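Local coordinates for mitotic checkpoint control protein kinase BUB1 (Drosophila melanogaster, PDB 6JKK) that serves the mitotic checkpoint at the kinetochore and, through the kinase domain present here, probably binds ATP and phosphorylates the kinetochore motor CENP-E, at residues I140-K145 against S333-I338; S16-S21 against M214-D219. All coordinates share one frame; numbering follows the deposited sequence.

Overall arrangement
Each contact involves the first or the last helix of the chain, at far ends of the kinase domain: their centres lie 40 Å apart, on opposite sides of the centre of the chain. In interaction 1 the C-terminal helix 325-339 packs against helix 139-150 of the C-lobe; two of its four touching residues are buried, and the others are only partly exposed. Interaction 2 is a surface contact in which the N-terminal helix 12-21 meets the activation segment beside helix 92-104. They share no element, and neither has a hydrogen bond between its segments. Interaction 1 mixes a valine-phenylalanine contact with a lysine whose end comes close to a helix carbonyl oxygen without bonding to it, whereas interaction 2 is wholly apolar, one leucine set against leucine and phenylalanine.

Interaction 1 of 2, residues I140-K145 against S333-I338; sequences IGVCNK and SKFNTI
Val142, on the kinase D-helix 139-150 that follows the hinge, and Phe335 make the buried part of this helix-helix contact. The CG1 branch of Val142 points at the far corner of the ring, 3.5 Å from Phe335 CZ and 3.8 Å from Phe335 CE1, and approaches obliquely, the two side chains crossing at about a right angle. CG of Phe335 stands anti to its backbone N (chi1 176°), which carries the ring out toward the valine although its CB does not start in that direction. One turn further along both helices, Lys145 runs out fully extended beside Ile338. Its CE lies 3.4 Å from Ile338 O and its NZ 3.5 Å from the same oxygen, without a hydrogen bond, while Lys145 CG comes within 4.4 Å of Ile338 CG2. The contact thus passes from apolar at the valine to partly polar at the lysine. Beside the ring, Asn336 OD1 lies in its plane at the edge, and Asn336 ND2 bonds to Ile194 O. Leu190 of strand 188-190 touches both Val142 and Phe335. Further along the D-helix, Val146 meets Phe335, and Val149 and Thr150 meet Ile338, so the C-terminal helix 325-339 packs on it within the C-lobe.

Interaction 2 of 2, residues S16-S21 against M214-D219; sequences SSLLES and MKLFPD
Leu18 projects from the N-terminal helix 12-21 onto Leu216 and Phe217 of the activation segment, a few residues past the DFG motif that opens it in the kinase fold. Residues 214-216 form a short 3-10 turn, with a bond from Phe217 N to Met214 O at 3.1 Å; Leu216 ends the turn and Phe217 follows it, so that two consecutive apolar side chains face the helix. Traced outward, Leu18 begins with CB, 4.2 Å from Leu216 CD1. Its CG stays near the same methyl, 4.5 Å from Leu216 CD1. There the chain forks. Leu18 CD1 reaches Phe217 CZ at 4.1 Å, coming obliquely to the ring, and lies 4.3 Å from Leu216 CD1. Leu18 CD2 is 4.4 Å from Leu216 CB and 4.4 Å from Phe217 CE1. The first torsion (chi1 -68°) carries CG toward 216-217, and the second (chi2 171°) divides the methyls there; the leucine crosses the phenylalanine at about a right angle. No polar group bridges the segments, and the patch is small, 148 Å² summed over both sides. Helix 92-104, the C-helix of the kinase N-lobe, runs beside both partners: Leu19 rests on Tyr92 and Trp93, and Leu216 on Tyr96. The carbonyl of Leu18 has a side-chain partner three residues on: Ser21 OG donates to Leu18 O at 2.6 Å, tilted 20° from the carbonyl plane.

Interaction 1 of 2, residues I140-K145 against S333-I338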
loop_
_atom_site.group_PDB
_atom_site.type_symbol
_atom_site.label_atom_id
_atom_site.label_comp_id
_atom_site.label_asym_id
_atom_site.label_seq_id
_atom_site.Cartn_x
_atom_site.Cartn_y
_atom_site.Cartn_z
ATOM N N ILE A 140 5.963 -4.285 7.803
ATOM C CA ILE A 140 7.390 -4.373 8.110
ATOM C C ILE A 140 7.600 -4.463 9.618
ATOM O O ILE A 140 8.270 -5.377 10.117
ATOM C CB ILE A 140 8.162 -3.147 7.561
ATOM C CG1 ILE A 140 8.498 -3.341 6.089
ATOM C CG2 ILE A 140 9.462 -2.916 8.346
ATOM C CD1 ILE A 140 9.524 -4.449 5.845
ATOM N N GLY A 141 7.019 -3.515 10.344
ATOM C CA GLY A 141 7.168 -3.466 11.788
ATOM C C GLY A 141 6.610 -4.702 12.469
ATOM O O GLY A 141 7.205 -5.225 13.411
ATOM N N VAL A 142 5.460 -5.165 11.983
ATOM C CA VAL A 142 4.832 -6.386 12.485
ATOM C C VAL A 142 5.688 -7.610 12.181
ATOM O O VAL A 142 5.947 -8.438 13.058
ATOM C CB VAL A 142 3.429 -6.573 11.864
ATOM C CG1 VAL A 142 2.873 -7.954 12.192
ATOM C CG2 VAL A 142 2.485 -5.490 12.356
ATOM N N CYS A 143 6.123 -7.725 10.930
ATOM C CA CYS A 143 6.963 -8.846 10.497
ATOM C C CYS A 143 8.235 -8.963 11.337
ATOM O O CYS A 143 8.669 -10.060 11.727
ATOM C CB CYS A 143 7.345 -8.621 9.036
ATOM S SG CYS A 143 7.722 -10.090 8.085
ATOM N N ASN A 144 8.841 -7.821 11.620
ATOM C CA ASN A 144 10.087 -7.802 12.361
ATOM C C ASN A 144 9.851 -8.069 13.837
ATOM O O ASN A 144 10.646 -8.742 14.486
ATOM C CB ASN A 144 10.813 -6.465 12.136
ATOM C CG ASN A 144 11.428 -6.371 10.748
ATOM O OD1 ASN A 144 11.880 -7.372 10.195
ATOM N ND2 ASN A 144 11.436 -5.176 10.178
ATOM N N LYS A 145 8.745 -7.558 14.368
ATOM C CA LYS A 145 8.428 -7.810 15.768
ATOM C C LYS A 145 8.167 -9.298 15.997
ATOM O O LYS A 145 8.629 -9.871 16.989
ATOM C CB LYS A 145 7.231 -6.972 16.223
ATOM C CG LYS A 145 6.769 -7.278 17.641
ATOM C CD LYS A 145 5.709 -6.287 18.100
ATOM C CE LYS A 145 5.306 -6.531 19.550
ATOM N NZ LYS A 145 4.265 -5.563 20.016
ATOM N N SER A 333 -4.250 -16.874 16.743
ATOM C CA SER A 333 -4.306 -16.563 18.170
ATOM C C SER A 333 -2.916 -16.179 18.687
ATOM O O SER A 333 -2.747 -15.158 19.362
ATOM C CB SER A 333 -4.852 -17.764 18.943
ATOM O OG SER A 333 -4.967 -17.479 20.322
ATOM N N LYS A 334 -1.921 -16.990 18.342
ATOM C CA LYS A 334 -0.546 -16.741 18.755
ATOM C C LYS A 334 0.010 -15.451 18.155
ATOM O O LYS A 334 0.748 -14.715 18.816
ATOM C CB LYS A 334 0.339 -17.928 18.380
ATOM C CG LYS A 334 0.046 -19.191 19.172
ATOM C CD LYS A 334 0.967 -20.341 18.767
ATOM C CE LYS A 334 0.746 -20.774 17.321
ATOM N NZ LYS A 334 1.506 -22.016 16.986
ATOM N N PHE A 335 -0.339 -15.187 16.899
ATOM C CA PHE A 335 0.064 -13.964 16.215
ATOM C C PHE A 335 -0.525 -12.738 16.901
ATOM O O PHE A 335 0.186 -11.758 17.166
ATOM C CB PHE A 335 -0.387 -14.013 14.748
ATOM C CG PHE A 335 -0.102 -12.756 13.975
ATOM C CD1 PHE A 335 1.109 -12.590 13.319
ATOM C CD2 PHE A 335 -1.046 -11.739 13.895
ATOM C CE1 PHE A 335 1.372 -11.438 12.595
ATOM C CE2 PHE A 335 -0.775 -10.582 13.190
ATOM C CZ PHE A 335 0.423 -10.435 12.528
ATOM N N ASN A 336 -1.828 -12.782 17.175
ATOM C CA ASN A 336 -2.503 -11.658 17.824
ATOM C C ASN A 336 -1.937 -11.381 19.214
ATOM O O ASN A 336 -1.804 -10.222 19.633
ATOM C CB ASN A 336 -4.018 -11.902 17.896
ATOM C CG ASN A 336 -4.717 -11.653 16.571
ATOM O OD1 ASN A 336 -4.167 -11.006 15.680
ATOM N ND2 ASN A 336 -5.948 -12.153 16.440
ATOM N N THR A 337 -1.599 -12.448 19.929
ATOM C CA THR A 337 -1.001 -12.315 21.259
ATOM C C THR A 337 0.343 -11.571 21.208
ATOM O O THR A 337 0.637 -10.740 22.071
ATOM C CB THR A 337 -0.841 -13.691 21.943
ATOM O OG1 THR A 337 -2.138 -14.251 22.189
ATOM C CG2 THR A 337 -0.100 -13.558 23.271
ATOM N N ILE A 338 1.148 -11.863 20.190
ATOM C CA ILE A 338 2.429 -11.180 20.006
ATOM C C ILE A 338 2.196 -9.687 19.750
ATOM O O ILE A 338 2.937 -8.835 20.250
ATOM C CB ILE A 338 3.241 -11.814 18.854
ATOM C CG1 ILE A 338 3.681 -13.233 19.225
ATOM C CG2 ILE A 338 4.458 -10.954 18.501
ATOM C CD1 ILE A 338 4.055 -14.088 18.028
#

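Interaction 2 of 2, residues S16-S21 against M214-D219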
loop_
_atom_site.group_PDB
_atom_site.type_symbol
_atom_site.label_atom_id
_atom_site.label_comp_id
_atom_site.label_asym_id
_atom_site.label_seq_id
_atom_site.Cartn_x
_atom_site.Cartn_y
_atom_site.Cartn_z
ATOM N N SER A 16 1.203 18.108 -13.076
ATOM C CA SER A 16 0.696 19.474 -13.014
ATOM C C SER A 16 -0.364 19.702 -14.080
ATOM O O SER A 16 -1.414 20.293 -13.809
ATOM C CB SER A 16 1.831 20.485 -13.170
ATOM O OG SER A 16 2.714 20.398 -12.072
ATOM N N SER A 17 -0.080 19.226 -15.291
ATOM C CA SER A 17 -1.004 19.353 -16.416
ATOM C C SER A 17 -2.336 18.669 -16.131
ATOM O O SER A 17 -3.402 19.229 -16.395
ATOM C CB SER A 17 -0.381 18.768 -17.687
ATOM O OG SER A 17 -1.380 18.328 -18.590
ATOM N N LEU A 18 -2.267 17.458 -15.588
ATOM C CA LEU A 18 -3.468 16.678 -15.302
ATOM C C LEU A 18 -4.342 17.362 -14.255
ATOM O O LEU A 18 -5.561 17.474 -14.429
ATOM C CB LEU A 18 -3.094 15.267 -14.843
ATOM C CG LEU A 18 -2.456 14.359 -15.896
ATOM C CD1 LEU A 18 -1.935 13.076 -15.270
ATOM C CD2 LEU A 18 -3.451 14.051 -16.999
ATOM N N LEU A 19 -3.715 17.815 -13.172
ATOM C CA LEU A 19 -4.437 18.487 -12.094
ATOM C C LEU A 19 -5.076 19.783 -12.589
ATOM O O LEU A 19 -6.195 20.134 -12.195
ATOM C CB LEU A 19 -3.508 18.761 -10.906
ATOM C CG LEU A 19 -3.024 17.504 -10.179
ATOM C CD1 LEU A 19 -2.116 17.859 -9.008
ATOM C CD2 LEU A 19 -4.217 16.683 -9.708
ATOM N N GLU A 20 -4.367 20.496 -13.457
ATOM C CA GLU A 20 -4.921 21.722 -14.018
ATOM C C GLU A 20 -6.061 21.420 -14.990
ATOM O O GLU A 20 -7.018 22.188 -15.083
ATOM C CB GLU A 20 -3.824 22.576 -14.668
ATOM C CG GLU A 20 -3.053 23.427 -13.660
ATOM C CD GLU A 20 -1.640 23.748 -14.109
ATOM O OE1 GLU A 20 -1.328 23.514 -15.296
ATOM O OE2 GLU A 20 -0.841 24.228 -13.275
ATOM N N SER A 21 -5.977 20.288 -15.686
ATOM C CA SER A 21 -7.006 19.923 -16.662
ATOM C C SER A 21 -8.360 19.654 -15.996
ATOM O O SER A 21 -9.411 19.775 -16.630
ATOM C CB SER A 21 -6.573 18.710 -17.491
ATOM O OG SER A 21 -6.742 17.506 -16.769
ATOM N N MET A 214 -5.767 5.717 -13.949
ATOM C CA MET A 214 -5.965 5.275 -15.327
ATOM C C MET A 214 -7.166 5.941 -15.999
ATOM O O MET A 214 -7.256 5.961 -17.229
ATOM C CB MET A 214 -6.103 3.749 -15.385
ATOM C CG MET A 214 -4.867 3.003 -14.925
ATOM S SD MET A 214 -3.428 3.355 -15.951
ATOM C CE MET A 214 -3.870 2.479 -17.449
ATOM N N LYS A 215 -8.082 6.488 -15.200
ATOM C CA LYS A 215 -9.273 7.143 -15.743
ATOM C C LYS A 215 -8.941 8.476 -16.416
ATOM O O LYS A 215 -9.766 9.043 -17.140
ATOM C CB LYS A 215 -10.342 7.335 -14.658
ATOM C CG LYS A 215 -10.937 6.025 -14.139
ATOM C CD LYS A 215 -12.269 6.254 -13.424
ATOM C CE LYS A 215 -12.811 4.961 -12.818
ATOM N NZ LYS A 215 -13.163 3.945 -13.857
ATOM N N LEU A 216 -7.729 8.966 -16.182
ATOM C CA LEU A 216 -7.268 10.210 -16.794
ATOM C C LEU A 216 -6.586 9.962 -18.138
ATOM O O LEU A 216 -6.162 10.904 -18.808
ATOM C CB LEU A 216 -6.311 10.943 -15.853
ATOM C CG LEU A 216 -6.929 11.515 -14.580
ATOM C CD1 LEU A 216 -5.891 12.272 -13.769
ATOM C CD2 LEU A 216 -8.092 12.418 -14.928
ATOM N N PHE A 217 -6.486 8.695 -18.529
ATOM C CA PHE A 217 -5.819 8.328 -19.772
ATOM C C PHE A 217 -6.786 7.582 -20.681
ATOM O O PHE A 217 -7.806 7.075 -20.216
ATOM C CB PHE A 217 -4.596 7.455 -19.465
ATOM C CG PHE A 217 -3.562 8.139 -18.619
ATOM C CD1 PHE A 217 -3.082 9.394 -18.969
ATOM C CD2 PHE A 217 -3.073 7.532 -17.469
ATOM C CE1 PHE A 217 -2.131 10.033 -18.193
ATOM C CE2 PHE A 217 -2.124 8.163 -16.687
ATOM C CZ PHE A 217 -1.654 9.417 -17.049
ATOM N N PRO A 218 -6.480 7.524 -21.988
ATOM C CA PRO A 218 -7.320 6.721 -22.880
ATOM C C PRO A 218 -7.387 5.271 -22.425
ATOM O O PRO A 218 -6.444 4.773 -21.799
ATOM C CB PRO A 218 -6.572 6.786 -24.213
ATOM C CG PRO A 218 -5.820 8.066 -24.164
ATOM C CD PRO A 218 -5.425 8.248 -22.722
ATOM N N ASP A 219 -8.506 4.615 -22.721
ATOM C CA ASP A 219 -8.567 3.166 -22.663
ATOM C C ASP A 219 -7.371 2.667 -23.462
ATOM O O ASP A 219 -7.014 3.270 -24.478
ATOM C CB ASP A 219 -9.852 2.654 -23.317
ATOM C CG ASP A 219 -11.106 3.060 -22.566
ATOM O OD1 ASP A 219 -12.139 2.378 -22.741
ATOM O OD2 ASP A 219 -11.068 4.055 -21.811
#